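Local coordinates for protein putative NAD(P)H-dependent FMN-containing oxidoreductase YwqN (Bacillus subtilis, PDB 1RLI) that is a putative oxidoreductase of the SsuE family, expected to carry FMN and to draw electrons from NADPH, at residues D31-Y36 with I66-Q71; I35-Y40 with G88-F93; Q117-A122 with S149-V154. All blocks are in the same frame, centred on the assembly; numbering follows the deposited sequence.

Contact 1 of 3, residues D31-Y36 with I66-Q71; sequences DAEHIY and IERILQ
R68 reaches out from helix 62-70 to strand 33-41, and together with I35 and E33 it accounts for most of the surface buried between 31-36 and 66-71. The setting is the flavodoxin-like fold, a sheet sandwiched between helices. Strand 33-36 and helix 66-70 run at 148° to each other with their axes 9.8 Å apart, and along one edge the strand is hydrogen-bonded through E33 and I35 to strand 6-10.

A guanidinium offers a rim for polar partners and two faces for apolar ones, and R68 illustrates both uses. At the rim, E33 brings a single carboxylate oxygen: OE2 forms a salt bridge with NH2, so short that its exact length is doubtful, and accepts a weak bond from NE. The two flat groups stand nearly perpendicular, so the pairing is not the coplanar, two-oxygen kind; OE1 of E33 stays 4.0 Å from NE of R68. E33 sends CG away from its backbone N (chi1 -163°) and then bends at chi2, bringing OE2 up to the arginine. NH2 of R68 also donates to H34 O at 3.0 Å, meeting that oxygen from above the carbonyl plane. Over one face of the guanidinium lies I35, with CG1 3.7 Å from R68 CZ, while I35 CD1 continues to I69 CG1 at 3.8 Å.

With R68 cut back to an alanine, the E33 carboxylate would probably lose its cationic mate and CG1 of I35 its cover. The remaining nitrogen, NH1 of R68, donates to a water 3.2 Å away, which also accepts from Y36 N at 3.2 Å.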
loop_
_atom_site.group_PDB
_atom_site.type_symbol
_atom_site.label_atom_id
_atom_site.label_comp_id
_atom_site.label_asym_id
_atom_site.label_seq_id
_atom_site.Cartn_x
_atom_site.Cartn_y
_atom_site.Cartn_z
ATOM N N ASP D 31 10.922 -8.241 31.517
ATOM C CA ASP D 31 11.637 -9.507 31.503
ATOM C C ASP D 31 11.083 -10.143 30.234
ATOM O O ASP D 31 10.300 -11.086 30.294
ATOM C CB ASP D 31 11.290 -10.362 32.727
ATOM C CG ASP D 31 11.992 -11.718 32.706
ATOM O OD1 ASP D 31 13.056 -11.819 32.059
ATOM O OD2 ASP D 31 11.490 -12.678 33.335
ATOM N N ALA D 32 11.488 -9.604 29.090
ATOM C CA ALA D 32 11.005 -10.075 27.793
ATOM C C ALA D 32 11.740 -11.283 27.217
ATOM O O ALA D 32 12.951 -11.417 27.361
ATOM C CB ALA D 32 11.049 -8.928 26.790
ATOM N N GLU D 33 10.983 -12.157 26.564
ATOM C CA GLU D 33 11.535 -13.348 25.926
ATOM C C GLU D 33 12.261 -12.853 24.675
ATOM O O GLU D 33 11.629 -12.325 23.760
ATOM C CB GLU D 33 10.390 -14.287 25.532
ATOM C CG GLU D 33 10.809 -15.699 25.234
ATOM C CD GLU D 33 11.419 -16.381 26.441
ATOM O OE1 GLU D 33 10.705 -16.588 27.446
ATOM O OE2 GLU D 33 12.619 -16.698 26.379
ATOM N N HIS D 34 13.582 -13.004 24.646
ATOM C CA HIS D 34 14.378 -12.561 23.507
ATOM C C HIS D 34 14.678 -13.707 22.550
ATOM O O HIS D 34 15.483 -14.589 22.843
ATOM C CB HIS D 34 15.682 -11.930 23.995
ATOM C CG HIS D 34 15.517 -10.541 24.528
ATOM N ND1 HIS D 34 15.898 -9.423 23.819
ATOM C CD2 HIS D 34 14.989 -10.091 25.692
ATOM C CE1 HIS D 34 15.613 -8.341 24.524
ATOM N NE2 HIS D 34 15.062 -8.718 25.663
ATOM N N ILE D 35 14.017 -13.688 21.403
ATOM C CA ILE D 35 14.200 -14.725 20.402
ATOM C C ILE D 35 15.050 -14.189 19.261
ATOM O O ILE D 35 14.824 -13.081 18.750
ATOM C CB ILE D 35 12.826 -15.198 19.856
ATOM C CG1 ILE D 35 12.061 -15.925 20.967
ATOM C CG2 ILE D 35 13.013 -16.094 18.636
ATOM C CD1 ILE D 35 10.578 -16.027 20.723
ATOM N N TYR D 36 16.055 -14.960 18.874
ATOM C CA TYR D 36 16.904 -14.556 17.779
ATOM C C TYR D 36 16.796 -15.658 16.748
ATOM O O TYR D 36 16.974 -16.837 17.072
ATOM C CB TYR D 36 18.342 -14.395 18.260
ATOM C CG TYR D 36 18.457 -13.450 19.426
ATOM C CD1 TYR D 36 18.210 -13.890 20.731
ATOM C CD2 TYR D 36 18.807 -12.115 19.236
ATOM C CE1 TYR D 36 18.319 -13.024 21.807
ATOM C CE2 TYR D 36 18.916 -11.239 20.314
ATOM C CZ TYR D 36 18.675 -11.704 21.589
ATOM O OH TYR D 36 18.814 -10.855 22.660
ATOM N N ILE D 66 8.395 -21.555 18.881
ATOM C CA ILE D 66 6.943 -21.502 18.890
ATOM C C ILE D 66 6.449 -21.690 20.319
ATOM O O ILE D 66 5.517 -21.011 20.764
ATOM C CB ILE D 66 6.340 -22.602 17.999
ATOM C CG1 ILE D 66 6.653 -22.326 16.518
ATOM C CG2 ILE D 66 4.852 -22.659 18.188
ATOM C CD1 ILE D 66 6.074 -20.978 15.966
ATOM N N GLU D 67 7.069 -22.628 21.036
ATOM C CA GLU D 67 6.677 -22.884 22.426
ATOM C C GLU D 67 6.786 -21.612 23.268
ATOM O O GLU D 67 5.891 -21.287 24.054
ATOM C CB GLU D 67 7.563 -23.969 23.039
ATOM C CG GLU D 67 7.270 -25.366 22.527
ATOM C CD GLU D 67 6.032 -25.976 23.166
ATOM O OE1 GLU D 67 5.242 -25.224 23.779
ATOM O OE2 GLU D 67 5.846 -27.210 23.050
ATOM N N ARG D 68 7.883 -20.888 23.100
ATOM C CA ARG D 68 8.086 -19.663 23.864
ATOM C C ARG D 68 7.115 -18.571 23.445
ATOM O O ARG D 68 6.550 -17.871 24.291
ATOM C CB ARG D 68 9.529 -19.195 23.708
ATOM C CG ARG D 68 10.497 -20.118 24.406
ATOM C CD ARG D 68 11.908 -19.841 23.986
ATOM N NE ARG D 68 12.358 -18.508 24.358
ATOM C CZ ARG D 68 13.371 -17.888 23.765
ATOM N NH1 ARG D 68 14.020 -18.493 22.775
ATOM N NH2 ARG D 68 13.739 -16.677 24.159
ATOM N N ILE D 69 6.910 -18.428 22.138
ATOM C CA ILE D 69 5.978 -17.433 21.620
ATOM C C ILE D 69 4.570 -17.644 22.145
ATOM O O ILE D 69 3.851 -16.684 22.444
ATOM C CB ILE D 69 5.916 -17.486 20.074
ATOM C CG1 ILE D 69 7.099 -16.732 19.495
ATOM C CG2 ILE D 69 4.578 -16.932 19.574
ATOM C CD1 ILE D 69 7.214 -16.867 17.976
ATOM N N LEU D 70 4.162 -18.903 22.245
ATOM C CA LEU D 70 2.816 -19.195 22.691
ATOM C C LEU D 70 2.555 -18.749 24.117
ATOM O O LEU D 70 1.408 -18.491 24.484
ATOM C CB LEU D 70 2.509 -20.689 22.504
ATOM C CG LEU D 70 2.334 -20.989 21.005
ATOM C CD1 LEU D 70 2.174 -22.494 20.759
ATOM C CD2 LEU D 70 1.115 -20.232 20.486
ATOM N N GLN D 71 3.610 -18.625 24.914
ATOM C CA GLN D 71 3.447 -18.188 26.299
ATOM C C GLN D 71 3.416 -16.661 26.453
ATOM O O GLN D 71 3.190 -16.156 27.555
ATOM C CB GLN D 71 4.582 -18.752 27.152
ATOM C CG GLN D 71 4.731 -20.266 27.050
ATOM C CD GLN D 71 5.779 -20.821 27.998
ATOM O OE1 GLN D 71 5.616 -20.771 29.217
ATOM N NE2 GLN D 71 6.864 -21.350 27.441
HETATM O O HOH W 1 16.180 -17.619 20.587
#

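Contact 2 of 3, residues I35-Y40 with G88-F93; sequences IYLQKY and GTLKLF
L37 drives its branched end into the first turns of helix 88-95, between T89, L90 and F93, and shows how one leucine can hold a loop residue against a helix. Its CG lies beside the backbone N, anti to the carbonyl carbon (chi1 -62°), and from there the two methyls take different work. CD1 of L37 presses on the helix backbone itself, 3.6 Å from T89 O and 3.7 Å from L90 CA, and also touches CD1 of L90 and CB of F93. CD2 of L37 leans obliquely on the F93 ring, 4.0 Å from CD1 of F93, with the two side chains crossing at about a right angle. The F93 ring also meets W97 edge-to-face and the ring of Y62.

T89 faces L37 broadside, CB of T89 against CB of L37 at 3.7 Å, and splits its branches by polarity. CG2 of T89 turns to the backbone and side chain that follow L37, resting 3.7 Å from Q38 O and 3.8 Å from K39 CB. K39 passes across this methyl at roughly a right angle, its chain extended beyond CG and engaged with F55 in a cation-pi contact. OG1 of T89, hydrogen-bonded to S87 OG, also donates to a water at 2.7 Å, and the water in turn donates to L37 O. The L37 carbonyl, at the break in strand 33-41, is thereby linked to the helix through a water, with a weak further bond from R14.

Beyond L90 lies strand 74-80, met through F77 and T79, while K91 and L92 touch the second subunit. A helix that follows strand 74-80 and packs back over the sheet as far as strand 33-41 is in keeping with the flavodoxin-like alpha/beta sandwich of the NADPH-dependent FMN reductases.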
loop_
_atom_site.group_PDB
_atom_site.type_symbol
_atom_site.label_atom_id
_atom_site.label_comp_id
_atom_site.label_asym_id
_atom_site.label_seq_id
_atom_site.Cartn_x
_atom_site.Cartn_y
_atom_site.Cartn_z
ATOM N N ILE D 35 14.017 -13.688 21.403
ATOM C CA ILE D 35 14.200 -14.725 20.402
ATOM C C ILE D 35 15.050 -14.189 19.261
ATOM O O ILE D 35 14.824 -13.081 18.750
ATOM C CB ILE D 35 12.826 -15.198 19.856
ATOM C CG1 ILE D 35 12.061 -15.925 20.967
ATOM C CG2 ILE D 35 13.013 -16.094 18.636
ATOM C CD1 ILE D 35 10.578 -16.027 20.723
ATOM N N TYR D 36 16.055 -14.960 18.874
ATOM C CA TYR D 36 16.904 -14.556 17.779
ATOM C C TYR D 36 16.796 -15.658 16.748
ATOM O O TYR D 36 16.974 -16.837 17.072
ATOM C CB TYR D 36 18.342 -14.395 18.260
ATOM C CG TYR D 36 18.457 -13.450 19.426
ATOM C CD1 TYR D 36 18.210 -13.890 20.731
ATOM C CD2 TYR D 36 18.807 -12.115 19.236
ATOM C CE1 TYR D 36 18.319 -13.024 21.807
ATOM C CE2 TYR D 36 18.916 -11.239 20.314
ATOM C CZ TYR D 36 18.675 -11.704 21.589
ATOM O OH TYR D 36 18.814 -10.855 22.660
ATOM N N LEU D 37 16.470 -15.291 15.515
ATOM C CA LEU D 37 16.337 -16.293 14.471
ATOM C C LEU D 37 17.740 -16.580 13.950
ATOM O O LEU D 37 18.400 -15.711 13.406
ATOM C CB LEU D 37 15.425 -15.771 13.355
ATOM C CG LEU D 37 14.003 -15.477 13.863
ATOM C CD1 LEU D 37 13.148 -14.922 12.730
ATOM C CD2 LEU D 37 13.370 -16.747 14.408
ATOM N N GLN D 38 18.177 -17.815 14.138
ATOM C CA GLN D 38 19.511 -18.246 13.750
ATOM C C GLN D 38 19.767 -18.250 12.247
ATOM O O GLN D 38 18.857 -18.473 11.452
ATOM C CB GLN D 38 19.741 -19.655 14.312
ATOM C CG GLN D 38 21.105 -19.904 14.934
ATOM C CD GLN D 38 21.190 -21.275 15.604
ATOM O OE1 GLN D 38 22.207 -21.626 16.207
ATOM N NE2 GLN D 38 20.117 -22.053 15.498
ATOM N N LYS D 39 21.011 -17.961 11.865
ATOM C CA LYS D 39 21.414 -18.009 10.462
ATOM C C LYS D 39 22.874 -18.426 10.423
ATOM O O LYS D 39 23.663 -18.082 11.310
ATOM C CB LYS D 39 21.184 -16.676 9.734
ATOM C CG LYS D 39 21.919 -15.468 10.246
ATOM C CD LYS D 39 21.365 -14.222 9.556
ATOM C CE LYS D 39 22.112 -12.965 9.959
ATOM N NZ LYS D 39 21.469 -11.746 9.398
ATOM N N TYR D 40 23.213 -19.192 9.394
ATOM C CA TYR D 40 24.547 -19.745 9.238
ATOM C C TYR D 40 25.151 -19.263 7.916
ATOM O O TYR D 40 24.465 -19.221 6.892
ATOM C CB TYR D 40 24.419 -21.273 9.248
ATOM C CG TYR D 40 25.687 -22.042 9.505
ATOM C CD1 TYR D 40 26.244 -22.103 10.782
ATOM C CD2 TYR D 40 26.335 -22.715 8.470
ATOM C CE1 TYR D 40 27.422 -22.817 11.022
ATOM C CE2 TYR D 40 27.510 -23.428 8.697
ATOM C CZ TYR D 40 28.047 -23.471 9.973
ATOM O OH TYR D 40 29.230 -24.146 10.189
ATOM N N GLY D 88 15.461 -12.566 5.507
ATOM C CA GLY D 88 15.281 -13.936 5.066
ATOM C C GLY D 88 14.883 -14.809 6.249
ATOM O O GLY D 88 14.018 -15.681 6.123
ATOM N N THR D 89 15.496 -14.594 7.411
ATOM C CA THR D 89 15.143 -15.414 8.567
ATOM C C THR D 89 13.706 -15.213 9.025
ATOM O O THR D 89 13.020 -16.181 9.327
ATOM C CB THR D 89 16.077 -15.166 9.764
ATOM O OG1 THR D 89 16.092 -13.772 10.092
ATOM C CG2 THR D 89 17.501 -15.625 9.430
ATOM N N LEU D 90 13.226 -13.968 9.064
ATOM C CA LEU D 90 11.851 -13.757 9.521
ATOM C C LEU D 90 10.848 -14.263 8.498
ATOM O O LEU D 90 9.775 -14.771 8.871
ATOM C CB LEU D 90 11.576 -12.275 9.841
ATOM C CG LEU D 90 10.194 -11.982 10.462
ATOM C CD1 LEU D 90 10.004 -12.803 11.754
ATOM C CD2 LEU D 90 10.063 -10.492 10.784
ATOM N N LYS D 91 11.173 -14.143 7.213
ATOM C CA LYS D 91 10.271 -14.627 6.150
ATOM C C LYS D 91 10.108 -16.156 6.226
ATOM O O LYS D 91 8.987 -16.663 6.146
ATOM C CB LYS D 91 10.805 -14.217 4.769
ATOM C CG LYS D 91 10.101 -14.853 3.571
ATOM C CD LYS D 91 8.633 -14.486 3.513
ATOM C CE LYS D 91 8.010 -14.990 2.206
ATOM N NZ LYS D 91 6.523 -14.877 2.261
ATOM N N LEU D 92 11.205 -16.896 6.420
ATOM C CA LEU D 92 11.085 -18.353 6.502
ATOM C C LEU D 92 10.376 -18.766 7.794
ATOM O O LEU D 92 9.662 -19.785 7.827
ATOM C CB LEU D 92 12.473 -19.023 6.405
ATOM C CG LEU D 92 12.910 -19.392 4.975
ATOM C CD1 LEU D 92 12.900 -18.147 4.067
ATOM C CD2 LEU D 92 14.295 -20.043 5.018
ATOM N N PHE D 93 10.556 -17.974 8.857
ATOM C CA PHE D 93 9.903 -18.256 10.144
ATOM C C PHE D 93 8.383 -18.103 10.001
ATOM O O PHE D 93 7.608 -19.006 10.338
ATOM C CB PHE D 93 10.407 -17.281 11.210
ATOM C CG PHE D 93 9.729 -17.450 12.539
ATOM C CD1 PHE D 93 10.002 -18.564 13.339
ATOM C CD2 PHE D 93 8.801 -16.512 12.979
ATOM C CE1 PHE D 93 9.350 -18.736 14.575
ATOM C CE2 PHE D 93 8.142 -16.670 14.213
ATOM C CZ PHE D 93 8.424 -17.790 15.012
HETATM O O HOH W 2 18.059 -13.222 11.920
#

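Contact 3 of 3, residues Q117-A122 with S149-V154; sequences QAYVIA and SFKGYV
A118 and V120 pair with the segment 149-154 as neighbouring parallel strands of the flavodoxin-like sheet, 117-124 lying inside it and 149-157 forming one of its two outermost strands within the chain. Helix 133-146 lies in the connection between them, making a beta-alpha-beta crossover.

Five backbone hydrogen bonds join the strands. A118 N donates to S149 O at 2.8 Å, and K151 N returns a bond to A118 O; V120 is held in the same two-way fashion by G152 O and V154 N, and A122 N closes the row on V154 O. The register slips on the way: A118 pairs with F150 but V120 with Y153, leaving one extra residue in the outer strand. This is a beta bulge, and K151 takes up a helix-like backbone conformation there. Close CA-H...O contacts supplement the ladder, such as Y119 CA to G152 O at 3.2 Å.

Among side chains, the bulge turns K151 onto Y119 in a CH-pi contact: CB of K151 sits over one face of the Y119 ring, displaced toward the rim, 3.7 Å from the centroid. Y119 OH is hydrogen-bonded to K179 N.

Apolar contacts occupy the opposite face of the sheet, under helix 133-146. V120 CG2 meets F150 CE1 at 3.6 Å and its CB meets CB of Y153, whose hydroxyl is hydrogen-bonded to K129 O of the third subunit. F150 meets F143 edge-to-face. With CG anti to the backbone N (chi1 -168°), the F150 ring swings toward the neighbouring strand, bringing A118 O in plane at its edge, 3.6 Å from CD1 of F150.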
loop_
_atom_site.group_PDB
_atom_site.type_symbol
_atom_site.label_atom_id
_atom_site.label_comp_id
_atom_site.label_asym_id
_atom_site.label_seq_id
_atom_site.Cartn_x
_atom_site.Cartn_y
_atom_site.Cartn_z
ATOM N N GLN D 117 -1.168 -9.616 20.776
ATOM C CA GLN D 117 -1.005 -8.267 20.245
ATOM C C GLN D 117 0.342 -8.242 19.544
ATOM O O GLN D 117 1.336 -8.706 20.101
ATOM C CB GLN D 117 -1.008 -7.242 21.380
ATOM C CG GLN D 117 -2.328 -7.211 22.132
ATOM C CD GLN D 117 -2.322 -6.223 23.270
ATOM O OE1 GLN D 117 -1.448 -6.261 24.137
ATOM N NE2 GLN D 117 -3.302 -5.329 23.279
ATOM N N ALA D 118 0.371 -7.693 18.335
ATOM C CA ALA D 118 1.607 -7.654 17.560
ATOM C C ALA D 118 2.095 -6.244 17.277
ATOM O O ALA D 118 1.291 -5.345 17.060
ATOM C CB ALA D 118 1.394 -8.381 16.222
ATOM N N TYR D 119 3.421 -6.089 17.255
ATOM C CA TYR D 119 4.092 -4.821 16.956
ATOM C C TYR D 119 5.213 -5.146 15.997
ATOM O O TYR D 119 5.710 -6.279 15.978
ATOM C CB TYR D 119 4.738 -4.204 18.193
ATOM C CG TYR D 119 3.745 -3.717 19.214
ATOM C CD1 TYR D 119 3.370 -2.368 19.266
ATOM C CD2 TYR D 119 3.188 -4.603 20.141
ATOM C CE1 TYR D 119 2.460 -1.914 20.232
ATOM C CE2 TYR D 119 2.278 -4.156 21.110
ATOM C CZ TYR D 119 1.927 -2.813 21.149
ATOM O OH TYR D 119 1.052 -2.380 22.134
ATOM N N VAL D 120 5.635 -4.150 15.220
ATOM C CA VAL D 120 6.725 -4.346 14.265
ATOM C C VAL D 120 7.771 -3.233 14.382
ATOM O O VAL D 120 7.422 -2.065 14.514
ATOM C CB VAL D 120 6.200 -4.337 12.796
ATOM C CG1 VAL D 120 7.379 -4.350 11.812
ATOM C CG2 VAL D 120 5.281 -5.563 12.544
ATOM N N ILE D 121 9.046 -3.608 14.337
ATOM C CA ILE D 121 10.148 -2.638 14.337
ATOM C C ILE D 121 10.946 -3.026 13.088
ATOM O O ILE D 121 11.412 -4.163 12.990
ATOM C CB ILE D 121 11.071 -2.780 15.574
ATOM C CG1 ILE D 121 10.297 -2.402 16.842
ATOM C CG2 ILE D 121 12.293 -1.890 15.407
ATOM C CD1 ILE D 121 11.049 -2.691 18.111
ATOM N N ALA D 122 11.083 -2.106 12.135
ATOM C CA ALA D 122 11.811 -2.387 10.900
ATOM C C ALA D 122 12.773 -1.246 10.597
ATOM O O ALA D 122 12.415 -0.065 10.678
ATOM C CB ALA D 122 10.834 -2.579 9.730
ATOM N N SER D 149 -4.057 -8.546 16.737
ATOM C CA SER D 149 -4.202 -7.101 16.665
ATOM C C SER D 149 -2.835 -6.452 16.406
ATOM O O SER D 149 -1.891 -6.652 17.157
ATOM C CB SER D 149 -4.782 -6.559 17.972
ATOM O OG SER D 149 -6.061 -7.116 18.204
ATOM N N PHE D 150 -2.763 -5.661 15.344
ATOM C CA PHE D 150 -1.532 -4.975 14.949
ATOM C C PHE D 150 -1.622 -3.645 15.645
ATOM O O PHE D 150 -2.270 -2.721 15.143
ATOM C CB PHE D 150 -1.517 -4.794 13.421
ATOM C CG PHE D 150 -0.188 -4.366 12.860
ATOM C CD1 PHE D 150 0.931 -4.217 13.675
ATOM C CD2 PHE D 150 -0.061 -4.123 11.499
ATOM C CE1 PHE D 150 2.181 -3.818 13.117
ATOM C CE2 PHE D 150 1.158 -3.737 10.940
ATOM C CZ PHE D 150 2.278 -3.583 11.743
ATOM N N LYS D 151 -0.959 -3.570 16.806
ATOM C CA LYS D 151 -0.988 -2.411 17.695
ATOM C C LYS D 151 -0.085 -1.227 17.380
ATOM O O LYS D 151 -0.389 -0.105 17.783
ATOM C CB LYS D 151 -0.702 -2.868 19.121
ATOM C CG LYS D 151 -1.725 -3.860 19.675
ATOM C CD LYS D 151 -3.096 -3.217 19.811
ATOM C CE LYS D 151 -4.052 -4.114 20.598
ATOM N NZ LYS D 151 -5.437 -3.566 20.654
ATOM N N GLY D 152 1.024 -1.447 16.689
ATOM C CA GLY D 152 1.883 -0.312 16.379
ATOM C C GLY D 152 3.166 -0.765 15.728
ATOM O O GLY D 152 3.443 -1.962 15.704
ATOM N N TYR D 153 3.934 0.178 15.186
ATOM C CA TYR D 153 5.209 -0.156 14.555
ATOM C C TYR D 153 6.106 1.056 14.575
ATOM O O TYR D 153 5.676 2.168 14.896
ATOM C CB TYR D 153 5.009 -0.574 13.092
ATOM C CG TYR D 153 4.424 0.533 12.241
ATOM C CD1 TYR D 153 5.242 1.482 11.611
ATOM C CD2 TYR D 153 3.036 0.668 12.127
ATOM C CE1 TYR D 153 4.670 2.545 10.887
ATOM C CE2 TYR D 153 2.469 1.713 11.413
ATOM C CZ TYR D 153 3.282 2.640 10.804
ATOM O OH TYR D 153 2.664 3.663 10.103
ATOM N N VAL D 154 7.361 0.824 14.222
ATOM C CA VAL D 154 8.337 1.877 14.101
ATOM C C VAL D 154 9.176 1.598 12.847
ATOM O O VAL D 154 9.638 0.472 12.643
ATOM C CB VAL D 154 9.292 1.933 15.339
ATOM C CG1 VAL D 154 10.340 3.032 15.121
ATOM C CG2 VAL D 154 8.490 2.197 16.611
#

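The three contacts sample one sheet from two sides of the chain. Contacts 1 and 2 share I35 and Y36 on strand 33-41, their centres 14 Å apart, and their helices meet where I69 CD1 packs 3.3 Å from F93 CZ. Contact 3 touches neither: its centre is 16 Å from that of contact 1 and 18 Å from that of contact 2, which lies across the centre of the chain. No FMN is bound here; in flavodoxin-like relatives it sits at the C-terminal ends of the parallel strands. The bound ligands are platinum ions, one about 4 Å from the K39 side chain and a different one about 6 Å from that of Q117.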